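DUF1611 domain-containing protein (Anabaena variabilis, PDB 2OBN) is of unknown function but pairs a Rossmann-like domain with a P-loop NTPase-type domain and so probably binds a nucleotide. Local coordinates at residues B[254-259]-B[300-305]; B[153-158]-B[344-349]. The protein carries 2 engineered substitutions. One frame throughout, in Å; residues are numbered along the deposited sequence.

Interaction 1 (B[254-259]-B[300-305]); sequences PTQLVL and PVVGIA
Gln256 lies against Val302 before turning off to polar partners. Its CB and CG both rest on Val302 CG1, with CG 3.6 Å from that methyl. A turn about the CB-CG bond (chi2 76°) then carries CD away from strand 301-305. OE1 accepts the Thr255 OG1 hydrogen bond of 2.6 Å from above the plane of the amide, and NE2 bonds to Asn349 OD1, so both ends of the amide are fixed. The backbones run parallel: Leu257 N reaches Pro300 O at 2.9 Å, and Leu257 O takes Val302 N at 2.9 Å. Leu259 N bonds to Gly303 O at 3.2 Å, whereas Leu259 O takes Ala305 N at 2.8 Å. Pairing thus steps from Leu257-Val301 to Leu259-Ile304, a beta bulge with the extra residue in 301-305. On one face Leu259 CB meets Val301 CG1 (3.7 Å), beneath helix 279-291. On the other, Val258 CG1 meets Ala305 CB (4.1 Å), beside helices 340-347 and 166-179. Strand 256-262, helix 279-291 and strand 301-307 form a beta-alpha-beta crossover within the parallel sheet of the P-loop domain.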
ATOM      1  N   PRO B 254      -4.805 -13.802  -8.408  1.00 38.80           N
ATOM      2  CA  PRO B 254      -5.482 -13.955  -9.699  1.00 37.86           C
ATOM      3  C   PRO B 254      -5.087 -15.198 -10.483  1.00 37.62           C
ATOM      4  O   PRO B 254      -3.943 -15.662 -10.391  1.00 37.88           O
ATOM      5  CB  PRO B 254      -5.063 -12.685 -10.470  1.00 38.96           C
ATOM      6  CG  PRO B 254      -3.813 -12.174  -9.788  1.00 36.87           C
ATOM      7  CD  PRO B 254      -3.908 -12.631  -8.364  1.00 39.84           C
ATOM      8  N   THR B 255      -6.036 -15.721 -11.256  1.00 37.13           N
ATOM      9  CA  THR B 255      -5.781 -16.875 -12.142  1.00 37.01           C
ATOM     10  C   THR B 255      -5.301 -16.381 -13.525  1.00 35.79           C
ATOM     11  O   THR B 255      -4.510 -17.049 -14.186  1.00 36.99           O
ATOM     12  CB  THR B 255      -7.017 -17.785 -12.247  1.00 36.09           C
ATOM     13  OG1 THR B 255      -8.157 -17.006 -12.615  1.00 34.89           O
ATOM     14  CG2 THR B 255      -7.295 -18.440 -10.912  1.00 34.04           C
ATOM     15  N   GLN B 256      -5.782 -15.218 -13.951  1.00 36.06           N
ATOM     16  CA  GLN B 256      -5.352 -14.591 -15.212  1.00 37.58           C
ATOM     17  C   GLN B 256      -5.279 -13.072 -15.055  1.00 38.46           C
ATOM     18  O   GLN B 256      -6.005 -12.480 -14.246  1.00 38.94           O
ATOM     19  CB  GLN B 256      -6.320 -14.876 -16.376  1.00 37.71           C
ATOM     20  CG  GLN B 256      -6.488 -16.335 -16.815  1.00 37.34           C
ATOM     21  CD  GLN B 256      -7.346 -17.164 -15.880  1.00 36.39           C
ATOM     22  OE1 GLN B 256      -8.205 -16.638 -15.169  1.00 40.48           O
ATOM     23  NE2 GLN B 256      -7.109 -18.474 -15.866  1.00 32.58           N
ATOM     24  N   LEU B 257      -4.392 -12.456 -15.832  1.00 38.14           N
ATOM     25  CA  LEU B 257      -4.246 -11.013 -15.871  1.00 38.19           C
ATOM     26  C   LEU B 257      -4.572 -10.544 -17.279  1.00 38.47           C
ATOM     27  O   LEU B 257      -4.319 -11.264 -18.241  1.00 38.33           O
ATOM     28  CB  LEU B 257      -2.807 -10.596 -15.546  1.00 37.95           C
ATOM     29  CG  LEU B 257      -2.268 -10.990 -14.160  1.00 41.62           C
ATOM     30  CD1 LEU B 257      -0.776 -10.681 -14.043  1.00 39.55           C
ATOM     31  CD2 LEU B 257      -3.047 -10.329 -13.029  1.00 39.25           C
ATOM     32  N   VAL B 258      -5.160  -9.356 -17.385  1.00 38.47           N
ATOM     33  CA  VAL B 258      -5.408  -8.702 -18.669  1.00 38.25           C
ATOM     34  C   VAL B 258      -4.704  -7.352 -18.565  1.00 38.14           C
ATOM     35  O   VAL B 258      -4.970  -6.562 -17.640  1.00 40.35           O
ATOM     36  CB  VAL B 258      -6.917  -8.519 -18.956  1.00 39.26           C
ATOM     37  CG1 VAL B 258      -7.140  -7.673 -20.207  1.00 38.70           C
ATOM     38  CG2 VAL B 258      -7.594  -9.875 -19.099  1.00 39.45           C
ATOM     39  N   LEU B 259      -3.763  -7.109 -19.466  1.00 36.62           N
ATOM     40  CA  LEU B 259      -2.987  -5.878 -19.447  1.00 37.21           C
ATOM     41  C   LEU B 259      -3.670  -4.798 -20.291  1.00 35.93           C
ATOM     42  O   LEU B 259      -3.934  -5.010 -21.459  1.00 35.26           O
ATOM     43  CB  LEU B 259      -1.557  -6.144 -19.957  1.00 37.25           C
ATOM     44  CG  LEU B 259      -0.583  -4.953 -20.049  1.00 38.80           C
ATOM     45  CD1 LEU B 259      -0.428  -4.248 -18.709  1.00 37.45           C
ATOM     46  CD2 LEU B 259       0.774  -5.399 -20.566  1.00 37.22           C
ATOM     47  N   PRO B 300      -0.527 -15.883 -15.874  1.00 39.86           N
ATOM     48  CA  PRO B 300      -0.231 -15.271 -17.152  1.00 39.06           C
ATOM     49  C   PRO B 300      -1.013 -14.016 -17.499  1.00 38.55           C
ATOM     50  O   PRO B 300      -2.140 -13.842 -17.040  1.00 36.95           O
ATOM     51  CB  PRO B 300      -0.653 -16.360 -18.147  1.00 39.60           C
ATOM     52  CG  PRO B 300      -1.783 -17.028 -17.491  1.00 38.97           C
ATOM     53  CD  PRO B 300      -1.517 -16.976 -16.009  1.00 39.50           C
ATOM     54  N   VAL B 301      -0.383 -13.161 -18.307  1.00 37.09           N
ATOM     55  CA  VAL B 301      -1.058 -12.045 -18.948  1.00 36.28           C
ATOM     56  C   VAL B 301      -1.610 -12.756 -20.195  1.00 36.22           C
ATOM     57  O   VAL B 301      -0.857 -13.216 -21.061  1.00 35.44           O
ATOM     58  CB  VAL B 301      -0.099 -10.863 -19.302  1.00 36.71           C
ATOM     59  CG1 VAL B 301      -0.848  -9.793 -20.108  1.00 36.37           C
ATOM     60  CG2 VAL B 301       0.515 -10.225 -18.019  1.00 33.48           C
ATOM     61  N   VAL B 302      -2.925 -12.873 -20.273  1.00 36.41           N
ATOM     62  CA  VAL B 302      -3.546 -13.670 -21.333  1.00 36.49           C
ATOM     63  C   VAL B 302      -3.881 -12.899 -22.579  1.00 35.90           C
ATOM     64  O   VAL B 302      -4.221 -13.497 -23.589  1.00 36.23           O
ATOM     65  CB  VAL B 302      -4.839 -14.404 -20.842  1.00 36.65           C
ATOM     66  CG1 VAL B 302      -4.509 -15.356 -19.704  1.00 31.95           C
ATOM     67  CG2 VAL B 302      -5.934 -13.409 -20.424  1.00 37.04           C
ATOM     68  N   GLY B 303      -3.797 -11.579 -22.501  1.00 35.97           N
ATOM     69  CA  GLY B 303      -4.128 -10.727 -23.618  1.00 35.58           C
ATOM     70  C   GLY B 303      -4.004  -9.270 -23.238  1.00 36.86           C
ATOM     71  O   GLY B 303      -3.814  -8.912 -22.066  1.00 35.78           O
ATOM     72  N   ILE B 304      -4.126  -8.421 -24.242  1.00 37.48           N
ATOM     73  CA  ILE B 304      -3.972  -7.010 -24.065  1.00 38.00           C
ATOM     74  C   ILE B 304      -5.243  -6.287 -24.472  1.00 38.21           C
ATOM     75  O   ILE B 304      -5.769  -6.524 -25.552  1.00 38.67           O
ATOM     76  CB  ILE B 304      -2.732  -6.525 -24.875  1.00 39.31           C
ATOM     77  CG1 ILE B 304      -1.466  -7.133 -24.248  1.00 41.94           C
ATOM     78  CG2 ILE B 304      -2.644  -4.984 -24.885  1.00 41.68           C
ATOM     79  CD1 ILE B 304      -0.228  -6.949 -25.024  1.00 47.77           C
ATOM     80  N   ALA B 305      -5.744  -5.433 -23.577  1.00 38.43           N
ATOM     81  CA  ALA B 305      -6.886  -4.560 -23.850  1.00 37.58           C
ATOM     82  C   ALA B 305      -6.324  -3.183 -24.267  1.00 39.00           C
ATOM     83  O   ALA B 305      -5.895  -2.377 -23.439  1.00 38.28           O
ATOM     84  CB  ALA B 305      -7.773  -4.447 -22.658  1.00 36.89           C
TER

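Interaction 2 (B[153-158]-B[344-349]); sequences RRVLTV and DAVMQN
The flat guanidinium of Arg153 lies beside the end of the C-terminal helix, with Met347 over one face and the chain terminus at an edge. On that face are both Met347 CA, 3.8 Å above the plane and displaced toward the rim, and the selenium of this selenomethionine, whose SE also sits 3.7 Å from Arg153 CD. At the edge, Arg153 NH2 forms a salt bridge with Asn349 OXT at 3.2 Å, the oxygen tilted 21° from the plane. Val346 O approaches obliquely and receives a weak, bent bond from Arg153 NE (3.3 Å, 133°); the same oxygen takes a weak backbone bond from Asn349 N. Arg153 NH2 also lies 3.1 Å from Met347 O, at an angle too poor for a hydrogen bond. The positive group thus sits among the last carbonyls of the helix and the terminal carboxylate, a setting likely to favour its charge.

The arm is extended from CG to NE, CD anti to CA (chi2 -177°), and so spans the distance from strand to helix. With an alanine here, the C-terminal carboxylate would probably lose its charge partner, and the Met347 side chain would be left freer to turn. Deeper in, Val155 and Val346 meet tip to tip: Val155 CG2 touches Val346 CG1 at 3.6 Å, and Val155 CG1 is 4.1 Å from Val346 CG2. The Asn349 side chain, held by Gln256, ties the chain end to the neighbouring strand, while Met347 also packs on Trp182 and Ile228. Helix 340-347 therefore covers one face of the parallel sheet at strand 153-159. That strand runs on toward helix 166-179, an order consistent with the strand, phosphate-binding loop and helix that open a P-loop NTPase fold.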
ATOM      1  N   ARG B 153     -12.588 -18.446 -11.360  1.00 41.12           N
ATOM      2  CA  ARG B 153     -11.487 -17.727 -12.009  1.00 41.38           C
ATOM      3  C   ARG B 153     -11.459 -16.338 -11.374  1.00 39.90           C
ATOM      4  O   ARG B 153     -12.504 -15.814 -10.944  1.00 38.03           O
ATOM      5  CB  ARG B 153     -11.678 -17.626 -13.519  1.00 40.55           C
ATOM      6  CG  ARG B 153     -11.265 -18.881 -14.279  1.00 43.35           C
ATOM      7  CD  ARG B 153     -11.435 -18.657 -15.770  1.00 50.53           C
ATOM      8  NE  ARG B 153     -10.642 -19.587 -16.580  1.00 50.67           N
ATOM      9  CZ  ARG B 153     -10.990 -20.834 -16.869  1.00 54.01           C
ATOM     10  NH1 ARG B 153     -12.118 -21.361 -16.405  1.00 59.70           N
ATOM     11  NH2 ARG B 153     -10.183 -21.574 -17.611  1.00 58.74           N
ATOM     12  N   ARG B 154     -10.258 -15.776 -11.283  1.00 38.67           N
ATOM     13  CA  ARG B 154     -10.043 -14.464 -10.703  1.00 37.89           C
ATOM     14  C   ARG B 154      -9.158 -13.680 -11.669  1.00 38.73           C
ATOM     15  O   ARG B 154      -7.956 -13.927 -11.781  1.00 39.21           O
ATOM     16  CB  ARG B 154      -9.439 -14.585  -9.315  1.00 36.39           C
ATOM     17  CG  ARG B 154     -10.329 -15.400  -8.369  1.00 36.95           C
ATOM     18  CD  ARG B 154      -9.709 -15.672  -7.048  1.00 35.57           C
ATOM     19  NE  ARG B 154      -8.450 -16.401  -7.145  1.00 36.80           N
ATOM     20  CZ  ARG B 154      -8.325 -17.713  -7.324  1.00 38.64           C
ATOM     21  NH1 ARG B 154      -9.387 -18.497  -7.429  1.00 43.34           N
ATOM     22  NH2 ARG B 154      -7.104 -18.251  -7.392  1.00 37.55           N
ATOM     23  N   VAL B 155      -9.800 -12.755 -12.380  1.00 39.08           N
ATOM     24  CA  VAL B 155      -9.183 -11.960 -13.418  1.00 38.64           C
ATOM     25  C   VAL B 155      -9.006 -10.525 -12.957  1.00 38.82           C
ATOM     26  O   VAL B 155      -9.983  -9.839 -12.637  1.00 37.73           O
ATOM     27  CB  VAL B 155     -10.062 -11.951 -14.700  1.00 39.90           C
ATOM     28  CG1 VAL B 155      -9.313 -11.303 -15.871  1.00 36.99           C
ATOM     29  CG2 VAL B 155     -10.509 -13.382 -15.064  1.00 41.21           C
ATOM     30  N   LEU B 156      -7.746 -10.100 -12.916  1.00 37.26           N
ATOM     31  CA  LEU B 156      -7.375  -8.756 -12.547  1.00 37.66           C
ATOM     32  C   LEU B 156      -6.888  -7.984 -13.773  1.00 37.71           C
ATOM     33  O   LEU B 156      -6.037  -8.467 -14.528  1.00 35.16           O
ATOM     34  CB  LEU B 156      -6.231  -8.789 -11.526  1.00 38.24           C
ATOM     35  CG  LEU B 156      -5.640  -7.433 -11.112  1.00 39.13           C
ATOM     36  CD1 LEU B 156      -6.719  -6.583 -10.425  1.00 38.31           C
ATOM     37  CD2 LEU B 156      -4.429  -7.628 -10.194  1.00 38.04           C
ATOM     38  N   THR B 157      -7.432  -6.785 -13.964  1.00 37.22           N
ATOM     39  CA  THR B 157      -6.936  -5.895 -14.986  1.00 37.00           C
ATOM     40  C   THR B 157      -5.771  -5.158 -14.362  1.00 37.14           C
ATOM     41  O   THR B 157      -5.835  -4.753 -13.199  1.00 36.34           O
ATOM     42  CB  THR B 157      -8.003  -4.906 -15.516  1.00 37.44           C
ATOM     43  OG1 THR B 157      -8.831  -4.457 -14.441  1.00 35.59           O
ATOM     44  CG2 THR B 157      -8.874  -5.587 -16.554  1.00 35.73           C
ATOM     45  N   VAL B 158      -4.685  -5.063 -15.121  1.00 38.31           N
ATOM     46  CA  VAL B 158      -3.470  -4.362 -14.708  1.00 37.99           C
ATOM     47  C   VAL B 158      -3.183  -3.362 -15.819  1.00 38.28           C
ATOM     48  O   VAL B 158      -3.730  -3.511 -16.912  1.00 40.84           O
ATOM     49  CB  VAL B 158      -2.292  -5.354 -14.424  1.00 38.46           C
ATOM     50  CG1 VAL B 158      -2.657  -6.256 -13.242  1.00 40.18           C
ATOM     51  CG2 VAL B 158      -1.951  -6.217 -15.625  1.00 35.10           C
ATOM     52  N   ASP B 344     -12.375 -15.158 -24.241  1.00 38.36           N
ATOM     53  CA  ASP B 344     -11.905 -16.458 -24.717  1.00 37.86           C
ATOM     54  C   ASP B 344     -10.488 -16.730 -24.207  1.00 38.84           C
ATOM     55  O   ASP B 344     -10.198 -17.840 -23.780  1.00 38.44           O
ATOM     56  CB  ASP B 344     -11.914 -16.517 -26.254  1.00 38.13           C
ATOM     57  CG  ASP B 344     -13.319 -16.508 -26.839  1.00 42.09           C
ATOM     58  OD1 ASP B 344     -14.267 -16.780 -26.089  1.00 41.68           O
ATOM     59  OD2 ASP B 344     -13.485 -16.258 -28.061  1.00 45.83           O
ATOM     60  N   ALA B 345      -9.611 -15.716 -24.249  1.00 39.04           N
ATOM     61  CA  ALA B 345      -8.229 -15.871 -23.777  1.00 39.28           C
ATOM     62  C   ALA B 345      -8.187 -16.214 -22.289  1.00 40.74           C
ATOM     63  O   ALA B 345      -7.362 -17.021 -21.854  1.00 40.31           O
ATOM     64  CB  ALA B 345      -7.424 -14.612 -24.059  1.00 39.71           C
ATOM     65  N   VAL B 346      -9.066 -15.582 -21.511  1.00 42.10           N
ATOM     66  CA  VAL B 346      -9.205 -15.888 -20.086  1.00 43.09           C
ATOM     67  C   VAL B 346      -9.699 -17.329 -19.885  1.00 44.75           C
ATOM     68  O   VAL B 346      -9.144 -18.091 -19.067  1.00 43.81           O
ATOM     69  CB  VAL B 346     -10.239 -14.948 -19.398  1.00 42.93           C
ATOM     70  CG1 VAL B 346     -10.666 -15.486 -18.023  1.00 43.44           C
ATOM     71  CG2 VAL B 346      -9.709 -13.529 -19.292  1.00 42.52           C
HETATM   72  N   MSE B 347     -10.745 -17.680 -20.638  1.00 44.88           N
HETATM   73  CA  MSE B 347     -11.408 -18.963 -20.487  1.00 47.14           C
HETATM   74  C   MSE B 347     -10.665 -20.182 -20.997  1.00 49.75           C
HETATM   75  O   MSE B 347     -10.973 -21.297 -20.578  1.00 50.29           O
HETATM   76  CB  MSE B 347     -12.807 -18.917 -21.108  1.00 47.28           C
HETATM   77  CG  MSE B 347     -13.770 -18.022 -20.352  1.00 49.04           C
HETATM   78 SE   MSE B 347     -13.889 -18.548 -18.475  0.75 51.35          SE
HETATM   79  CE  MSE B 347     -15.127 -17.226 -17.879  1.00 57.90           C
ATOM     80  N   GLN B 348      -9.697 -20.008 -21.883  1.00 52.27           N
ATOM     81  CA  GLN B 348      -8.958 -21.174 -22.349  1.00 55.16           C
ATOM     82  C   GLN B 348      -7.539 -21.168 -21.828  1.00 57.35           C
ATOM     83  O   GLN B 348      -6.627 -21.734 -22.430  1.00 58.48           O
ATOM     84  CB  GLN B 348      -9.064 -21.352 -23.859  1.00 56.18           C
ATOM     85  CG  GLN B 348      -8.478 -20.284 -24.720  1.00 57.39           C
ATOM     86  CD  GLN B 348      -9.202 -20.247 -26.047  1.00 58.76           C
ATOM     87  OE1 GLN B 348      -9.637 -19.190 -26.497  1.00 60.79           O
ATOM     88  NE2 GLN B 348      -9.397 -21.419 -26.651  1.00 60.53           N
ATOM     89  N   ASN B 349      -7.364 -20.505 -20.691  1.00 59.30           N
ATOM     90  CA  ASN B 349      -6.116 -20.557 -19.971  1.00 59.73           C
ATOM     91  C   ASN B 349      -6.264 -21.787 -19.088  1.00 60.86           C
ATOM     92  O   ASN B 349      -5.715 -22.862 -19.372  1.00 61.77           O
ATOM     93  CB  ASN B 349      -5.912 -19.323 -19.097  1.00 59.55           C
ATOM     94  CG  ASN B 349      -4.770 -19.503 -18.121  1.00 58.38           C
ATOM     95  OD1 ASN B 349      -4.978 -19.545 -16.905  1.00 57.99           O
ATOM     96  ND2 ASN B 349      -3.564 -19.691 -18.653  1.00 55.44           N
ATOM     97  OXT ASN B 349      -6.985 -21.716 -18.081  1.00 60.68           O
TER

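Both contacts belong to one parallel sheet, in which strands 153-159 and 256-262 are neighbours, and their centres lie about 6 Å apart. Interaction 1 is a buried strand-to-strand pairing held by backbone hydrogen bonds that step across a beta bulge, with apolar packing on both faces. Interaction 2 sets a helix on the sheet and is only partly buried: its valines belong to the interior, but toward the chain terminus it changes to charge and weak polar bonds. Gln256 joins the two through the hydrogen bond of its side-chain amide to Asn349, while Pro300 packs on the same asparagine. Helix 340-347 serves both, since Val346 touches Val155 and also reaches Gln256 and Val302.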